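Local coordinates for uncharacterized conserved protein (Staphylococcus epidermidis, PDB 3FRM) that is of unknown function but contains a GNAT-type acetyltransferase domain, so it may transfer an acetyl group from acetyl-CoA, at residues Asp120-Leu123 against Asn127-Asn130; Ile129-His134 against Val168-His173; Leu133-Ala138 against Gly194-Phe199. All coordinates share one frame; numbering follows the deposited sequence.

Interaction 1: residues Asp120-Leu123 against Asn127-Asn130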
ATOM      1  N   ASP A 120     -16.253  21.630  -7.446  1.00 24.69           N
ATOM      2  CA  ASP A 120     -16.550  21.937  -8.801  1.00 24.37           C
ATOM      3  C   ASP A 120     -15.479  21.241  -9.631  1.00 23.36           C
ATOM      4  O   ASP A 120     -14.297  21.398  -9.357  1.00 22.70           O
ATOM      5  CB  ASP A 120     -16.609  23.460  -8.945  1.00 24.52           C
ATOM      6  CG  ASP A 120     -16.459  23.937 -10.382  1.00 28.29           C
ATOM      7  OD1 ASP A 120     -17.174  23.400 -11.272  1.00 28.96           O
ATOM      8  OD2 ASP A 120     -15.644  24.892 -10.606  1.00 32.15           O
ATOM      9  N   ILE A 121     -15.918  20.445 -10.614  1.00 23.18           N
ATOM     10  CA  ILE A 121     -15.044  19.552 -11.409  1.00 22.73           C
ATOM     11  C   ILE A 121     -15.092  19.929 -12.875  1.00 22.32           C
ATOM     12  O   ILE A 121     -16.158  19.918 -13.481  1.00 20.97           O
ATOM     13  CB  ILE A 121     -15.442  18.056 -11.287  1.00 22.74           C
ATOM     14  CG1 ILE A 121     -15.582  17.639  -9.814  1.00 24.15           C
ATOM     15  CG2 ILE A 121     -14.421  17.155 -12.030  1.00 21.39           C
ATOM     16  CD1 ILE A 121     -15.880  16.106  -9.549  1.00 24.55           C
ATOM     17  N   GLN A 122     -13.928  20.224 -13.441  1.00 22.10           N
ATOM     18  CA  GLN A 122     -13.846  20.792 -14.780  1.00 23.23           C
ATOM     19  C   GLN A 122     -12.950  19.933 -15.648  1.00 23.73           C
ATOM     20  O   GLN A 122     -11.946  19.400 -15.163  1.00 25.18           O
ATOM     21  CB  GLN A 122     -13.315  22.250 -14.731  1.00 22.46           C
ATOM     22  CG  GLN A 122     -14.199  23.239 -13.949  1.00 23.71           C
ATOM     23  CD  GLN A 122     -13.610  24.700 -13.809  1.00 28.75           C
ATOM     24  OE1 GLN A 122     -12.649  25.117 -14.486  1.00 31.37           O
ATOM     25  NE2 GLN A 122     -14.188  25.451 -12.904  1.00 29.01           N
ATOM     26  N   LEU A 123     -13.302  19.797 -16.925  1.00 24.58           N
ATOM     27  CA  LEU A 123     -12.359  19.309 -17.951  1.00 25.71           C
ATOM     28  C   LEU A 123     -11.247  20.306 -18.086  1.00 25.47           C
ATOM     29  O   LEU A 123     -11.501  21.505 -18.074  1.00 25.92           O
ATOM     30  CB  LEU A 123     -13.049  19.153 -19.309  1.00 25.80           C
ATOM     31  CG  LEU A 123     -13.527  17.729 -19.626  1.00 28.64           C
ATOM     32  CD1 LEU A 123     -14.837  17.391 -18.867  1.00 28.46           C
ATOM     33  CD2 LEU A 123     -13.707  17.568 -21.143  1.00 29.70           C
ATOM     34  N   ASN A 127      -7.482  27.004 -20.314  1.00 24.02           N
ATOM     35  CA  ASN A 127      -8.005  27.967 -19.363  1.00 23.62           C
ATOM     36  C   ASN A 127      -7.680  27.632 -17.943  1.00 22.25           C
ATOM     37  O   ASN A 127      -7.506  28.499 -17.102  1.00 22.00           O
ATOM     38  CB  ASN A 127      -9.518  28.074 -19.511  1.00 25.04           C
ATOM     39  CG  ASN A 127      -9.931  28.881 -20.734  1.00 27.88           C
ATOM     40  OD1 ASN A 127      -9.085  29.328 -21.538  1.00 30.68           O
ATOM     41  ND2 ASN A 127     -11.233  29.083 -20.880  1.00 29.88           N
ATOM     42  N   ASN A 128      -7.610  26.353 -17.665  1.00 21.56           N
ATOM     43  CA  ASN A 128      -7.339  25.937 -16.316  1.00 20.71           C
ATOM     44  C   ASN A 128      -6.149  25.021 -16.211  1.00 20.10           C
ATOM     45  O   ASN A 128      -5.841  24.601 -15.119  1.00 20.93           O
ATOM     46  CB  ASN A 128      -8.589  25.315 -15.659  1.00 19.87           C
ATOM     47  CG  ASN A 128      -9.089  24.097 -16.396  1.00 19.04           C
ATOM     48  OD1 ASN A 128      -8.411  23.524 -17.256  1.00 19.54           O
ATOM     49  ND2 ASN A 128     -10.277  23.705 -16.081  1.00 19.30           N
ATOM     50  N   ILE A 129      -5.441  24.764 -17.314  1.00 20.38           N
ATOM     51  CA  ILE A 129      -4.293  23.815 -17.313  1.00 19.54           C
ATOM     52  C   ILE A 129      -3.261  24.028 -16.210  1.00 19.61           C
ATOM     53  O   ILE A 129      -2.620  23.042 -15.746  1.00 20.55           O
ATOM     54  CB  ILE A 129      -3.542  23.758 -18.687  1.00 19.71           C
ATOM     55  CG1 ILE A 129      -2.427  22.707 -18.680  1.00 19.13           C
ATOM     56  CG2 ILE A 129      -2.889  25.079 -19.022  1.00 20.58           C
ATOM     57  CD1 ILE A 129      -2.853  21.288 -18.117  1.00 16.50           C
ATOM     58  N   ASN A 130      -3.034  25.293 -15.854  1.00 18.68           N
ATOM     59  CA  ASN A 130      -2.075  25.659 -14.811  1.00 18.68           C
ATOM     60  C   ASN A 130      -2.560  25.245 -13.408  1.00 19.00           C
ATOM     61  O   ASN A 130      -1.730  24.954 -12.530  1.00 19.38           O
ATOM     62  CB  ASN A 130      -1.723  27.150 -14.825  1.00 17.98           C
ATOM     63  CG  ASN A 130      -0.636  27.511 -15.860  1.00 20.29           C
ATOM     64  OD1 ASN A 130      -0.874  28.358 -16.707  1.00 22.01           O
ATOM     65  ND2 ASN A 130       0.547  26.869 -15.801  1.00 23.87           N
TER
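Asn128 reaches across to Gln122 and Leu123 and bonds to both through its single amide nitrogen. The two amide planes are turned only 21° from each other, and Asn128 ND2 meets Gln122 OE1 (3.2 Å) within the asparagine's own plane and only slightly tilted from the glutamine's. Its second N-H runs fairly straight to Leu123 O, also 3.2 Å away, but comes in from above that carbonyl's plane. The first torsion of Asn128 sets CG between its backbone N and carbonyl carbon (chi1 60°), pointing the short amide at the strand. Asparagine suits this place because its nitrogen offers two N-H groups, while OD1 accepts a bond from the backbone N of Ser125 in the turn. Gln122 is long enough to meet it from the strand; the other atom of its amide, NE2, donates to Asp120 OD2 at 2.8 Å, which limits rotation of the amide. The polar bridge thus ties strand 120-123 to the N-cap residue of helix 129-136, whose side chain faces strand and turn without capping the helix. Strand 165-171 pairs with 120-123, and its Tyr170 packs on both Gln122 and Asn128, while Ile121 and Leu123 touch Tyr211 of helix 204-216.

Interaction 2: residues Ile129-His134 against Val168-His173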
ATOM      1  N   ILE A 129      -5.441  24.764 -17.314  1.00 20.38           N
ATOM      2  CA  ILE A 129      -4.293  23.815 -17.313  1.00 19.54           C
ATOM      3  C   ILE A 129      -3.261  24.028 -16.210  1.00 19.61           C
ATOM      4  O   ILE A 129      -2.620  23.042 -15.746  1.00 20.55           O
ATOM      5  CB  ILE A 129      -3.542  23.758 -18.687  1.00 19.71           C
ATOM      6  CG1 ILE A 129      -2.427  22.707 -18.680  1.00 19.13           C
ATOM      7  CG2 ILE A 129      -2.889  25.079 -19.022  1.00 20.58           C
ATOM      8  CD1 ILE A 129      -2.853  21.288 -18.117  1.00 16.50           C
ATOM      9  N   ASN A 130      -3.034  25.293 -15.854  1.00 18.68           N
ATOM     10  CA  ASN A 130      -2.075  25.659 -14.811  1.00 18.68           C
ATOM     11  C   ASN A 130      -2.560  25.245 -13.408  1.00 19.00           C
ATOM     12  O   ASN A 130      -1.730  24.954 -12.530  1.00 19.38           O
ATOM     13  CB  ASN A 130      -1.723  27.150 -14.825  1.00 17.98           C
ATOM     14  CG  ASN A 130      -0.636  27.511 -15.860  1.00 20.29           C
ATOM     15  OD1 ASN A 130      -0.874  28.358 -16.707  1.00 22.01           O
ATOM     16  ND2 ASN A 130       0.547  26.869 -15.801  1.00 23.87           N
ATOM     17  N   ASP A 131      -3.880  25.226 -13.188  1.00 17.92           N
ATOM     18  CA  ASP A 131      -4.411  24.726 -11.951  1.00 18.35           C
ATOM     19  C   ASP A 131      -4.171  23.235 -11.856  1.00 18.43           C
ATOM     20  O   ASP A 131      -3.968  22.713 -10.774  1.00 19.71           O
ATOM     21  CB  ASP A 131      -5.936  24.966 -11.846  1.00 18.91           C
ATOM     22  CG  ASP A 131      -6.289  26.427 -11.647  1.00 19.57           C
ATOM     23  OD1 ASP A 131      -7.418  26.784 -12.048  1.00 21.14           O
ATOM     24  OD2 ASP A 131      -5.463  27.211 -11.105  1.00 17.26           O
ATOM     25  N   TYR A 132      -4.250  22.532 -12.977  1.00 18.20           N
ATOM     26  CA  TYR A 132      -4.006  21.113 -12.968  1.00 18.81           C
ATOM     27  C   TYR A 132      -2.533  20.899 -12.537  1.00 19.52           C
ATOM     28  O   TYR A 132      -2.233  20.162 -11.598  1.00 20.32           O
ATOM     29  CB  TYR A 132      -4.328  20.522 -14.351  1.00 17.99           C
ATOM     30  CG  TYR A 132      -3.838  19.122 -14.559  1.00 15.28           C
ATOM     31  CD1 TYR A 132      -4.697  18.052 -14.406  1.00 11.77           C
ATOM     32  CD2 TYR A 132      -2.498  18.859 -14.946  1.00 16.77           C
ATOM     33  CE1 TYR A 132      -4.279  16.748 -14.598  1.00 11.24           C
ATOM     34  CE2 TYR A 132      -2.029  17.494 -15.150  1.00 13.01           C
ATOM     35  CZ  TYR A 132      -2.965  16.451 -14.952  1.00 12.73           C
ATOM     36  OH  TYR A 132      -2.629  15.106 -15.098  1.00 11.32           O
ATOM     37  N   LEU A 133      -1.628  21.606 -13.184  1.00 20.40           N
ATOM     38  CA  LEU A 133      -0.194  21.419 -12.897  1.00 21.00           C
ATOM     39  C   LEU A 133       0.168  21.844 -11.495  1.00 21.70           C
ATOM     40  O   LEU A 133       1.031  21.249 -10.847  1.00 22.44           O
ATOM     41  CB  LEU A 133       0.641  22.170 -13.891  1.00 19.79           C
ATOM     42  CG  LEU A 133       0.487  21.602 -15.288  1.00 18.83           C
ATOM     43  CD1 LEU A 133       1.229  22.581 -16.217  1.00 13.75           C
ATOM     44  CD2 LEU A 133       1.051  20.161 -15.343  1.00 19.53           C
ATOM     45  N   HIS A 134      -0.553  22.835 -11.013  1.00 21.53           N
ATOM     46  CA  HIS A 134      -0.397  23.260  -9.656  1.00 22.32           C
ATOM     47  C   HIS A 134      -0.618  22.139  -8.649  1.00 21.67           C
ATOM     48  O   HIS A 134       0.135  22.012  -7.685  1.00 21.32           O
ATOM     49  CB  HIS A 134      -1.351  24.408  -9.365  1.00 23.49           C
ATOM     50  CG  HIS A 134      -1.276  24.873  -7.955  1.00 25.50           C
ATOM     51  ND1 HIS A 134      -2.208  24.507  -7.003  1.00 27.62           N
ATOM     52  CD2 HIS A 134      -0.344  25.616  -7.314  1.00 26.57           C
ATOM     53  CE1 HIS A 134      -1.867  25.030  -5.840  1.00 29.34           C
ATOM     54  NE2 HIS A 134      -0.741  25.711  -6.003  1.00 27.15           N
ATOM     55  N   VAL A 168      -9.739  18.688 -13.040  1.00 17.44           N
ATOM     56  CA  VAL A 168      -9.285  19.428 -11.871  1.00 16.70           C
ATOM     57  C   VAL A 168     -10.518  19.671 -11.053  1.00 16.53           C
ATOM     58  O   VAL A 168     -11.533  20.150 -11.586  1.00 15.61           O
ATOM     59  CB  VAL A 168      -8.712  20.843 -12.231  1.00 17.70           C
ATOM     60  CG1 VAL A 168      -8.269  21.619 -10.975  1.00 17.60           C
ATOM     61  CG2 VAL A 168      -7.561  20.733 -13.161  1.00 16.51           C
ATOM     62  N   ALA A 169     -10.436  19.334  -9.763  1.00 15.89           N
ATOM     63  CA  ALA A 169     -11.490  19.665  -8.816  1.00 14.52           C
ATOM     64  C   ALA A 169     -11.112  20.924  -8.048  1.00 14.97           C
ATOM     65  O   ALA A 169      -9.898  21.138  -7.715  1.00 13.45           O
ATOM     66  CB  ALA A 169     -11.723  18.538  -7.862  1.00 14.78           C
ATOM     67  N   TYR A 170     -12.136  21.750  -7.774  1.00 13.66           N
ATOM     68  CA  TYR A 170     -11.957  22.954  -6.984  1.00 15.14           C
ATOM     69  C   TYR A 170     -12.861  22.920  -5.794  1.00 16.18           C
ATOM     70  O   TYR A 170     -14.041  22.552  -5.903  1.00 15.26           O
ATOM     71  CB  TYR A 170     -12.291  24.236  -7.765  1.00 14.68           C
ATOM     72  CG  TYR A 170     -11.479  24.492  -9.007  1.00 15.04           C
ATOM     73  CD1 TYR A 170     -10.556  25.547  -9.050  1.00 16.07           C
ATOM     74  CD2 TYR A 170     -11.632  23.698 -10.147  1.00 15.90           C
ATOM     75  CE1 TYR A 170      -9.782  25.810 -10.180  1.00 13.25           C
ATOM     76  CE2 TYR A 170     -10.853  23.943 -11.295  1.00 17.33           C
ATOM     77  CZ  TYR A 170      -9.947  25.021 -11.304  1.00 15.28           C
ATOM     78  OH  TYR A 170      -9.222  25.296 -12.437  1.00 14.05           O
ATOM     79  N   VAL A 171     -12.302  23.359  -4.665  1.00 17.46           N
ATOM     80  CA  VAL A 171     -13.092  23.720  -3.475  1.00 17.02           C
ATOM     81  C   VAL A 171     -12.782  25.175  -3.219  1.00 18.24           C
ATOM     82  O   VAL A 171     -11.593  25.579  -3.183  1.00 18.61           O
ATOM     83  CB  VAL A 171     -12.731  22.846  -2.250  1.00 16.62           C
ATOM     84  CG1 VAL A 171     -13.584  23.232  -1.053  1.00 14.96           C
ATOM     85  CG2 VAL A 171     -12.944  21.408  -2.595  1.00 12.78           C
ATOM     86  N   ASN A 172     -13.856  25.955  -3.046  1.00 19.60           N
ATOM     87  CA  ASN A 172     -13.829  27.423  -2.975  1.00 20.49           C
ATOM     88  C   ASN A 172     -12.888  28.047  -4.006  1.00 20.69           C
ATOM     89  O   ASN A 172     -12.013  28.808  -3.599  1.00 21.22           O
ATOM     90  CB  ASN A 172     -13.396  27.943  -1.580  1.00 20.83           C
ATOM     91  CG  ASN A 172     -13.724  26.987  -0.439  1.00 22.88           C
ATOM     92  OD1 ASN A 172     -14.824  27.003   0.112  1.00 25.32           O
ATOM     93  ND2 ASN A 172     -12.752  26.176  -0.052  1.00 25.33           N
ATOM     94  N   HIS A 173     -13.038  27.741  -5.305  1.00 20.45           N
ATOM     95  CA  HIS A 173     -12.133  28.290  -6.387  1.00 20.65           C
ATOM     96  C   HIS A 173     -10.633  27.994  -6.236  1.00 21.18           C
ATOM     97  O   HIS A 173      -9.805  28.608  -6.897  1.00 21.59           O
ATOM     98  CB  HIS A 173     -12.318  29.807  -6.619  1.00 19.87           C
ATOM     99  CG  HIS A 173     -13.744  30.225  -6.635  1.00 19.55           C
ATOM    100  ND1 HIS A 173     -14.389  30.687  -5.510  1.00 21.01           N
ATOM    101  CD2 HIS A 173     -14.681  30.162  -7.608  1.00 19.24           C
ATOM    102  CE1 HIS A 173     -15.657  30.929  -5.797  1.00 20.33           C
ATOM    103  NE2 HIS A 173     -15.859  30.612  -7.063  1.00 21.19           N
TER
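Asp131 and Tyr132 of the helix pack onto Tyr170 and Val168 of strand 168-171, a helix-on-sheet packing consistent with the GNAT-type acetyltransferase fold. The helix crosses the strand at 85°, with the segment axes 8.7 Å apart, and two consecutive helical residues meet two strand residues that share one face of the sheet.

Asp131 can be followed outward. Its CB lies 4.2 Å from Val168 CG1, a methyl group, and 3.4 Å from Tyr170 OH, so the aliphatic root of an acidic residue already touches the strand. CG comes next, still close to that hydroxyl. OD1 then accepts a hydrogen bond from Tyr170 OH; the modelled separation of 2.4 Å is very short, and its exact value is doubtful. OD1 sits at the edge of the tyrosine ring, near its plane, whereas the carboxylate itself is turned 81° from that ring. Tyrosine fits the strand position well: its ring spans the distance from the sheet to the helix and delivers a donor at the far end, where the carboxylate can receive it. The hydroxyl also packs on CB of Asn128, which lies just ahead of the helix.

One residue further on, the contact becomes apolar. Tyr132 has CG anti to its backbone N (chi1 167°), which sends the ring past Val168 instead of onto it. Val168 is branched at CB and so presents one methyl to each helical residue, CG1 to Asp131 and CG2 to Tyr132. Val124 and Ile178 also border the Tyr132 side chain, whose OH is hydrogen-bonded to Asp180 OD2. The closest apolar approach joins Val168 CG2 to Tyr132 CB, at 3.5 Å.

Interaction 3: residues Leu133-Ala138 against Gly194-Phe199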
ATOM      1  N   LEU A 133      -1.628  21.606 -13.184  1.00 20.40           N
ATOM      2  CA  LEU A 133      -0.194  21.419 -12.897  1.00 21.00           C
ATOM      3  C   LEU A 133       0.168  21.844 -11.495  1.00 21.70           C
ATOM      4  O   LEU A 133       1.031  21.249 -10.847  1.00 22.44           O
ATOM      5  CB  LEU A 133       0.641  22.170 -13.891  1.00 19.79           C
ATOM      6  CG  LEU A 133       0.487  21.602 -15.288  1.00 18.83           C
ATOM      7  CD1 LEU A 133       1.229  22.581 -16.217  1.00 13.75           C
ATOM      8  CD2 LEU A 133       1.051  20.161 -15.343  1.00 19.53           C
ATOM      9  N   HIS A 134      -0.553  22.835 -11.013  1.00 21.53           N
ATOM     10  CA  HIS A 134      -0.397  23.260  -9.656  1.00 22.32           C
ATOM     11  C   HIS A 134      -0.618  22.139  -8.649  1.00 21.67           C
ATOM     12  O   HIS A 134       0.135  22.012  -7.685  1.00 21.32           O
ATOM     13  CB  HIS A 134      -1.351  24.408  -9.365  1.00 23.49           C
ATOM     14  CG  HIS A 134      -1.276  24.873  -7.955  1.00 25.50           C
ATOM     15  ND1 HIS A 134      -2.208  24.507  -7.003  1.00 27.62           N
ATOM     16  CD2 HIS A 134      -0.344  25.616  -7.314  1.00 26.57           C
ATOM     17  CE1 HIS A 134      -1.867  25.030  -5.840  1.00 29.34           C
ATOM     18  NE2 HIS A 134      -0.741  25.711  -6.003  1.00 27.15           N
ATOM     19  N   VAL A 135      -1.645  21.325  -8.860  1.00 20.90           N
ATOM     20  CA  VAL A 135      -1.898  20.226  -7.949  1.00 19.69           C
ATOM     21  C   VAL A 135      -0.810  19.169  -8.151  1.00 20.73           C
ATOM     22  O   VAL A 135      -0.243  18.594  -7.202  1.00 19.91           O
ATOM     23  CB  VAL A 135      -3.281  19.597  -8.210  1.00 19.76           C
ATOM     24  CG1 VAL A 135      -3.457  18.307  -7.344  1.00 16.54           C
ATOM     25  CG2 VAL A 135      -4.399  20.627  -7.994  1.00 17.82           C
ATOM     26  N   TYR A 136      -0.543  18.921  -9.415  1.00 21.27           N
ATOM     27  CA  TYR A 136       0.476  18.000  -9.813  1.00 22.45           C
ATOM     28  C   TYR A 136       1.796  18.226  -9.050  1.00 22.29           C
ATOM     29  O   TYR A 136       2.388  17.265  -8.550  1.00 20.85           O
ATOM     30  CB  TYR A 136       0.667  18.071 -11.331  1.00 22.86           C
ATOM     31  CG  TYR A 136       1.593  17.019 -11.772  1.00 25.20           C
ATOM     32  CD1 TYR A 136       1.168  15.678 -11.894  1.00 24.78           C
ATOM     33  CD2 TYR A 136       2.919  17.330 -12.008  1.00 23.46           C
ATOM     34  CE1 TYR A 136       2.083  14.677 -12.257  1.00 27.85           C
ATOM     35  CE2 TYR A 136       3.816  16.364 -12.385  1.00 28.10           C
ATOM     36  CZ  TYR A 136       3.412  15.047 -12.502  1.00 28.93           C
ATOM     37  OH  TYR A 136       4.375  14.137 -12.864  1.00 34.63           O
ATOM     38  N   ASP A 137       2.161  19.496  -8.900  1.00 23.37           N
ATOM     39  CA  ASP A 137       3.367  19.983  -8.203  1.00 25.35           C
ATOM     40  C   ASP A 137       3.547  19.536  -6.783  1.00 25.31           C
ATOM     41  O   ASP A 137       4.669  19.447  -6.306  1.00 25.85           O
ATOM     42  CB  ASP A 137       3.387  21.521  -8.190  1.00 25.40           C
ATOM     43  CG  ASP A 137       4.415  22.061  -9.103  1.00 30.97           C
ATOM     44  OD1 ASP A 137       5.088  23.086  -8.792  1.00 38.07           O
ATOM     45  OD2 ASP A 137       4.596  21.408 -10.152  1.00 37.53           O
ATOM     46  N   ALA A 138       2.422  19.272  -6.125  1.00 25.88           N
ATOM     47  CA  ALA A 138       2.336  18.781  -4.748  1.00 24.87           C
ATOM     48  C   ALA A 138       2.624  17.322  -4.592  1.00 24.33           C
ATOM     49  O   ALA A 138       2.880  16.899  -3.482  1.00 25.08           O
ATOM     50  CB  ALA A 138       0.965  19.053  -4.206  1.00 24.98           C
ATOM     51  N   GLY A 194      -4.824  12.347  -7.794  1.00 19.86           N
ATOM     52  CA  GLY A 194      -4.386  12.785  -6.482  1.00 19.60           C
ATOM     53  C   GLY A 194      -5.134  13.991  -5.953  1.00 20.81           C
ATOM     54  O   GLY A 194      -5.620  14.853  -6.711  1.00 20.90           O
ATOM     55  N   VAL A 195      -5.204  14.058  -4.635  1.00 20.42           N
ATOM     56  CA  VAL A 195      -5.849  15.130  -3.936  1.00 19.75           C
ATOM     57  C   VAL A 195      -4.787  15.721  -3.002  1.00 20.37           C
ATOM     58  O   VAL A 195      -4.024  14.993  -2.401  1.00 20.58           O
ATOM     59  CB  VAL A 195      -7.031  14.559  -3.150  1.00 19.13           C
ATOM     60  CG1 VAL A 195      -7.687  15.610  -2.286  1.00 17.24           C
ATOM     61  CG2 VAL A 195      -8.065  13.969  -4.101  1.00 18.63           C
ATOM     62  N   LEU A 196      -4.736  17.036  -2.872  1.00 21.38           N
ATOM     63  CA  LEU A 196      -3.741  17.695  -2.005  1.00 21.58           C
ATOM     64  C   LEU A 196      -3.935  17.215  -0.574  1.00 22.47           C
ATOM     65  O   LEU A 196      -5.082  17.009  -0.125  1.00 20.77           O
ATOM     66  CB  LEU A 196      -3.942  19.226  -2.014  1.00 20.96           C
ATOM     67  CG  LEU A 196      -3.835  20.007  -3.306  1.00 19.54           C
ATOM     68  CD1 LEU A 196      -4.186  21.472  -3.058  1.00 17.39           C
ATOM     69  CD2 LEU A 196      -2.367  19.872  -3.846  1.00 21.07           C
ATOM     70  N   GLU A 197      -2.821  17.104   0.157  1.00 23.80           N
ATOM     71  CA  GLU A 197      -2.840  16.444   1.449  1.00 26.09           C
ATOM     72  C   GLU A 197      -3.906  17.036   2.350  1.00 26.42           C
ATOM     73  O   GLU A 197      -4.844  16.342   2.793  1.00 27.01           O
ATOM     74  CB  GLU A 197      -1.497  16.510   2.129  1.00 26.77           C
ATOM     75  CG  GLU A 197      -1.090  15.193   2.809  1.00 30.63           C
ATOM     76  CD  GLU A 197       0.152  15.335   3.727  1.00 38.04           C
ATOM     77  OE1 GLU A 197       1.192  15.953   3.331  1.00 38.23           O
ATOM     78  OE2 GLU A 197       0.078  14.804   4.862  1.00 40.90           O
ATOM     79  N   GLU A 198      -3.779  18.327   2.583  1.00 25.81           N
ATOM     80  CA  GLU A 198      -4.745  19.059   3.384  1.00 25.65           C
ATOM     81  C   GLU A 198      -6.223  18.831   2.999  1.00 24.35           C
ATOM     82  O   GLU A 198      -7.129  19.059   3.799  1.00 24.78           O
ATOM     83  CB  GLU A 198      -4.384  20.550   3.403  1.00 25.79           C
ATOM     84  CG  GLU A 198      -4.199  21.160   2.027  1.00 29.67           C
ATOM     85  CD  GLU A 198      -2.741  21.152   1.514  1.00 35.03           C
ATOM     86  OE1 GLU A 198      -2.212  22.270   1.316  1.00 38.65           O
ATOM     87  OE2 GLU A 198      -2.119  20.067   1.290  1.00 36.49           O
ATOM     88  N   PHE A 199      -6.495  18.348   1.804  1.00 22.97           N
ATOM     89  CA  PHE A 199      -7.890  18.166   1.437  1.00 20.62           C
ATOM     90  C   PHE A 199      -8.279  16.714   1.311  1.00 19.68           C
ATOM     91  O   PHE A 199      -9.323  16.381   0.726  1.00 19.50           O
ATOM     92  CB  PHE A 199      -8.209  18.911   0.151  1.00 20.87           C
ATOM     93  CG  PHE A 199      -8.289  20.420   0.310  1.00 20.02           C
ATOM     94  CD1 PHE A 199      -9.472  21.024   0.702  1.00 18.24           C
ATOM     95  CD2 PHE A 199      -7.187  21.209   0.047  1.00 19.18           C
ATOM     96  CE1 PHE A 199      -9.559  22.409   0.829  1.00 21.68           C
ATOM     97  CE2 PHE A 199      -7.249  22.612   0.180  1.00 20.25           C
ATOM     98  CZ  PHE A 199      -8.430  23.215   0.573  1.00 17.75           C
TER
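Leu196 lays one methyl, CD2, against both Val135 and Ala138, side chains three residues apart in sequence. This apolar contact carries the interface, joining the C-terminal part of helix 129-136 to the end of strand 188-195 and the residue after it. CD2 lies 3.5 Å from Ala138 CB and 4.0 Å from Val135 CG1, while the Val135 and Leu196 side chains pass at a slant. In the leucine, CG stands anti to the carbonyl carbon (chi1 -60°), and of the two methyls it is CD2, not the extended CD1, that touches the helix side, although the CB itself does not aim at it. Leucine suits the place because a flexible apolar side chain can swing a methyl to a spot where it meets two small side chains.

A second kind of contact involves the backbone. Val135 CG1 rests 4.1 Å from Gly194 O, a van der Waals approach only. No hydrogen bond crosses between the two segments.

The hydrogen bonds lie instead within each segment. Asp137 N reaches Leu133 O at 2.9 Å, four residues back, but Ala138 N bonds to Val135 O three residues back. On the other side, Phe199 N bonds to Leu196 O at 2.7 Å, closing a tight 3-10 turn over residues 197-198.

Leu196 follows directly on strand 188-195, which pairs with strand 174-183 through Gly194 with Ile178 and is continued by Leu196 with Val176. Val135 also packs on Ile178, and Tyr136 meets helix 145-158 through Val151 and Lys152.

In the fold
All three interactions use helix 129-136 or the residue that precedes it, and all reach one mixed sheet. Interaction 2 is the buried one, where the helix lies across strand 165-171. Interactions 1 and 3 are partly buried and hold its two ends, one at edge strand 120-123 and the other at the end of strand 188-195. Interactions 1 and 2 adjoin, since strands 120-123 and 165-171 are paired and Asn128 packs against Tyr170. The chemistry changes along the helix: amide hydrogen bonds at its start, a carboxylate-hydroxyl bond with methyl packing in the middle, and at its far end van der Waals contacts only, mostly between apolar side chains.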